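PDB 6Z3U: CYCLIN domain-containing protein from Chaetomium thermophilum, which probably serves as the cyclin H subunit of the CDK-activating kinase complex, binding and helping to activate the kinase CDK7. Local coordinates for residues A[41-46]-A[78-83]; A[104-109]-A[142-147]. All coordinates share one frame; numbering follows the deposited sequence.

Contact 1. Residues A[41-46]-A[78-83]; sequences ARITER and PEFLTP
Phe80 carries this contact alone on its side, setting its ring against Ile43 and Thr44 and so holding an extended segment along the long helix 25-48, in the all-helical architecture of a cyclin. Pro78 opens the segment. Its CA is the nearest to that of Thr44, yet the two CA atoms stay 8.8 Å apart and the proline packs instead on Leu47, further along the same helix, and on Cys360. Glu79 turns the other way, to Lys356 of helix 343-358, so the loop runs between two helices. Phe80 then points back toward helix 25-48. Its CG stands beside the backbone N and anti to the carbonyl carbon (chi1 -63°), which sends the far end of the ring to the helix surface, while Arg40 and Cys360 add to its surroundings. Leu81 instead packs on Ile353 and Leu357 of helix 343-358, while its carbonyl O accepts a hydrogen bond from Asn36 ND2. Thr82 occupies the N-cap position of helix 83-103, where its backbone N is bonded to Glu85 OE2. Pro83 begins that helix and rests on Glu33 and Asn36. No hydrogen bond joins 41-46 to 78-83, and the fit depends on how the ring is met. Thr44 OG1 approaches it obliquely, 3.3 Å from Phe80 CZ, but the hydroxyl has its polar partner in Arg40 O, one turn back in the helix. Ile43 meets the ring with its CG2 branch, which reaches the edge in the ring plane and ends 3.9 Å from Phe80 CE1.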
# COMPACT_ATOMS: atom_id res chain seq x y z
N ALA A 41 27.11 11.66 20.71
CA ALA A 41 26.98 11.91 22.14
C ALA A 41 26.53 10.66 22.88
O ALA A 41 27.01 10.39 23.99
CB ALA A 41 25.98 13.04 22.38
N ARG A 42 25.63 9.88 22.29
CA ARG A 42 25.11 8.69 22.96
C ARG A 42 26.18 7.62 23.11
O ARG A 42 26.30 6.99 24.16
CB ARG A 42 23.90 8.15 22.20
CG ARG A 42 22.64 8.99 22.37
CD ARG A 42 21.39 8.28 21.85
NE ARG A 42 21.27 8.35 20.39
CZ ARG A 42 21.63 7.39 19.55
NH1 ARG A 42 21.46 7.57 18.25
NH2 ARG A 42 22.17 6.26 19.99
N ILE A 43 26.97 7.39 22.05
CA ILE A 43 28.02 6.38 22.13
C ILE A 43 29.13 6.84 23.06
O ILE A 43 29.73 6.03 23.79
CB ILE A 43 28.56 6.07 20.72
CG1 ILE A 43 27.44 5.52 19.83
CG2 ILE A 43 29.71 5.07 20.80
CD1 ILE A 43 27.81 5.42 18.36
N THR A 44 29.43 8.14 23.07
CA THR A 44 30.48 8.67 23.94
C THR A 44 30.12 8.46 25.41
O THR A 44 30.96 8.02 26.20
CB THR A 44 30.70 10.15 23.64
OG1 THR A 44 31.26 10.31 22.33
CG2 THR A 44 31.65 10.77 24.66
N GLU A 45 28.88 8.77 25.78
CA GLU A 45 28.45 8.58 27.16
C GLU A 45 28.59 7.13 27.60
O GLU A 45 29.06 6.85 28.71
CB GLU A 45 27.00 9.05 27.32
CG GLU A 45 26.44 8.93 28.73
CD GLU A 45 25.04 9.49 28.85
OE1 GLU A 45 24.46 9.89 27.81
OE2 GLU A 45 24.51 9.54 29.98
N ARG A 46 28.21 6.19 26.73
CA ARG A 46 28.28 4.77 27.08
C ARG A 46 29.72 4.32 27.30
O ARG A 46 30.00 3.54 28.21
CB ARG A 46 27.61 3.94 25.99
CG ARG A 46 27.91 2.44 26.03
CD ARG A 46 27.31 1.80 27.27
NE ARG A 46 27.74 0.42 27.45
CZ ARG A 46 27.08 -0.49 28.17
NH1 ARG A 46 27.55 -1.73 28.27
NH2 ARG A 46 25.94 -0.17 28.78
N PRO A 78 37.27 7.11 20.48
CA PRO A 78 37.67 6.92 19.09
C PRO A 78 37.22 8.06 18.19
O PRO A 78 36.49 8.97 18.60
CB PRO A 78 36.97 5.61 18.71
CG PRO A 78 35.70 5.65 19.51
CD PRO A 78 36.04 6.36 20.80
N GLU A 79 37.67 8.00 16.94
CA GLU A 79 37.27 8.97 15.93
C GLU A 79 35.92 8.56 15.34
O GLU A 79 35.80 7.48 14.76
CB GLU A 79 38.32 9.06 14.82
CG GLU A 79 39.74 9.22 15.32
CD GLU A 79 40.75 9.12 14.19
OE1 GLU A 79 41.92 8.76 14.46
OE2 GLU A 79 40.37 9.41 13.04
N PHE A 80 34.92 9.42 15.50
CA PHE A 80 33.58 9.14 14.99
C PHE A 80 33.47 9.58 13.54
O PHE A 80 34.16 10.50 13.09
CB PHE A 80 32.53 9.84 15.85
CG PHE A 80 32.49 9.36 17.27
CD1 PHE A 80 31.75 8.25 17.63
CD2 PHE A 80 33.21 10.02 18.25
CE1 PHE A 80 31.72 7.81 18.94
CE2 PHE A 80 33.19 9.59 19.56
CZ PHE A 80 32.44 8.48 19.90
N LEU A 81 32.58 8.92 12.80
CA LEU A 81 32.40 9.23 11.39
C LEU A 81 31.85 10.64 11.20
O LEU A 81 31.05 11.13 12.01
CB LEU A 81 31.45 8.22 10.74
CG LEU A 81 31.95 6.79 10.54
CD1 LEU A 81 30.98 6.01 9.67
CD2 LEU A 81 33.34 6.78 9.92
N THR A 82 32.29 11.30 10.12
CA THR A 82 31.76 12.60 9.75
C THR A 82 30.41 12.43 9.06
O THR A 82 30.18 11.43 8.38
CB THR A 82 32.72 13.32 8.80
OG1 THR A 82 34.05 12.80 8.99
CG2 THR A 82 32.74 14.81 9.05
N PRO A 83 29.48 13.39 9.23
CA PRO A 83 28.20 13.28 8.52
C PRO A 83 28.35 12.98 7.04
O PRO A 83 27.55 12.21 6.48
CB PRO A 83 27.56 14.66 8.76
CG PRO A 83 28.12 15.10 10.08
CD PRO A 83 29.52 14.54 10.14

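Contact 2. Residues A[104-109]-A[142-147]; sequences ADMSDE and FGCKAE
The carboxylates of Glu109 and Glu147 meet with their planes 63° apart, so neither lies flat on the other; Glu109 OE2 stands 3.9 Å from Glu147 OE1, without a hydrogen bond. The same OE1 comes within 4.1 Å of Glu109 CB, and Glu147 CG lies 3.9 Å from Glu109 O. Glu147 bends at its second torsion (chi2 -65°), which folds its carboxylate back beside Glu109, and the two side chains cross at about a right angle. The closeness of the two acids is probably eased by Arg190, which forms a salt bridge with Glu109 OE2; Glu147 OE2 is held by a hydrogen bond with Thr113 OG1, which also bonds Glu109 O. Were Glu147 an alanine, Thr113 OG1 would probably lose its carboxylate partner and a gap would open beside Glu109. The second point of contact is apolar: extended Met106 places CE 4.0 Å from Cys144 SG. Met106 is part of the Schellman motif that ends helix 83-103, its N closing the motif, with Asp105 at positive phi as the C-prime residue. The link to helix 108-124 thus leans on the C-terminal end of helix 132-146, where Lys145 forms a salt bridge with Glu172, consistent with the Lys-Glu pair of cyclin boxes, and also bonds backbone oxygens of the kinase chain, while Phe142 packs on helix 172-178.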
# COMPACT_ATOMS: atom_id res chain seq x y z
N ALA A 104 19.05 -11.11 -7.70
CA ALA A 104 17.92 -11.91 -7.27
C ALA A 104 16.70 -11.73 -8.17
O ALA A 104 15.63 -12.27 -7.86
CB ALA A 104 17.55 -11.56 -5.82
N ASP A 105 16.85 -11.00 -9.27
CA ASP A 105 15.77 -10.81 -10.25
C ASP A 105 14.49 -10.31 -9.58
O ASP A 105 13.39 -10.77 -9.87
CB ASP A 105 15.51 -12.12 -11.01
CG ASP A 105 14.79 -11.89 -12.33
OD1 ASP A 105 14.16 -10.83 -12.50
OD2 ASP A 105 14.86 -12.78 -13.20
N MET A 106 14.65 -9.34 -8.68
CA MET A 106 13.49 -8.73 -8.04
C MET A 106 12.89 -7.66 -8.95
O MET A 106 13.57 -7.08 -9.80
CB MET A 106 13.87 -8.13 -6.69
CG MET A 106 14.21 -9.15 -5.63
SD MET A 106 14.71 -8.35 -4.10
CE MET A 106 14.90 -9.76 -3.01
N SER A 107 11.61 -7.39 -8.74
CA SER A 107 10.92 -6.39 -9.54
C SER A 107 11.48 -5.00 -9.27
O SER A 107 12.03 -4.73 -8.20
CB SER A 107 9.42 -6.43 -9.26
OG SER A 107 9.16 -6.36 -7.87
N ASP A 108 11.33 -4.12 -10.26
CA ASP A 108 11.83 -2.75 -10.10
C ASP A 108 11.15 -2.04 -8.94
O ASP A 108 11.78 -1.26 -8.22
CB ASP A 108 11.62 -1.97 -11.40
CG ASP A 108 12.57 -2.39 -12.51
OD1 ASP A 108 13.53 -3.13 -12.22
OD2 ASP A 108 12.35 -1.97 -13.67
N GLU A 109 9.85 -2.29 -8.74
CA GLU A 109 9.15 -1.64 -7.64
C GLU A 109 9.67 -2.12 -6.29
O GLU A 109 9.71 -1.33 -5.33
CB GLU A 109 7.65 -1.89 -7.75
CG GLU A 109 7.01 -1.28 -8.99
CD GLU A 109 5.76 -0.49 -8.67
OE1 GLU A 109 5.76 0.74 -8.85
OE2 GLU A 109 4.77 -1.11 -8.22
N PHE A 142 11.94 -6.56 3.76
CA PHE A 142 10.74 -5.79 4.08
C PHE A 142 10.18 -5.08 2.86
O PHE A 142 8.97 -4.84 2.78
CB PHE A 142 11.06 -4.78 5.19
CG PHE A 142 9.86 -4.34 5.98
CD1 PHE A 142 9.14 -5.25 6.72
CD2 PHE A 142 9.47 -3.01 5.98
CE1 PHE A 142 8.03 -4.85 7.45
CE2 PHE A 142 8.37 -2.60 6.71
CZ PHE A 142 7.65 -3.52 7.45
N GLY A 143 11.04 -4.73 1.89
CA GLY A 143 10.55 -4.14 0.66
C GLY A 143 9.66 -5.09 -0.12
O GLY A 143 8.67 -4.66 -0.73
N CYS A 144 9.99 -6.38 -0.12
CA CYS A 144 9.11 -7.37 -0.73
C CYS A 144 7.72 -7.32 -0.10
O CYS A 144 6.71 -7.18 -0.80
CB CYS A 144 9.71 -8.77 -0.58
SG CYS A 144 11.17 -9.09 -1.60
N LYS A 145 7.66 -7.43 1.23
CA LYS A 145 6.38 -7.42 1.92
C LYS A 145 5.59 -6.16 1.59
O LYS A 145 4.39 -6.22 1.30
CB LYS A 145 6.61 -7.54 3.43
CG LYS A 145 7.26 -8.85 3.85
CD LYS A 145 7.35 -8.96 5.37
CE LYS A 145 7.67 -10.38 5.80
NZ LYS A 145 7.81 -10.50 7.28
N ALA A 146 6.26 -5.01 1.63
CA ALA A 146 5.58 -3.75 1.36
C ALA A 146 4.99 -3.71 -0.05
O ALA A 146 4.08 -2.91 -0.30
CB ALA A 146 6.55 -2.58 1.55
N GLU A 147 5.50 -4.53 -0.96
CA GLU A 147 5.02 -4.57 -2.34
C GLU A 147 4.21 -5.83 -2.64
O GLU A 147 4.03 -6.18 -3.81
CB GLU A 147 6.19 -4.45 -3.31
CG GLU A 147 6.91 -3.11 -3.23
CD GLU A 147 6.03 -1.95 -3.67
OE1 GLU A 147 5.13 -2.17 -4.50
OE2 GLU A 147 6.24 -0.82 -3.17

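Contacts 1 and 2 lie on opposite sides of the chain's centre, their own centres 34 Å apart, and share no segment, though helix 83-103 runs between them: the loop of contact 1 leads into it and that of contact 2 leaves it. Both are partly buried, but contact 1 is the more peripheral, about 24 Å from the chain centre against 13 Å. It joins the long helix 25-48 to a loop through one aromatic ring, whereas contact 2 joins elements of the cyclin-like region through a methionine methyl on a cysteine sulfur and two acids, one salt-bridged and the other hydrogen-bonded to outside partners. The kinase touches both, more extensively at contact 2.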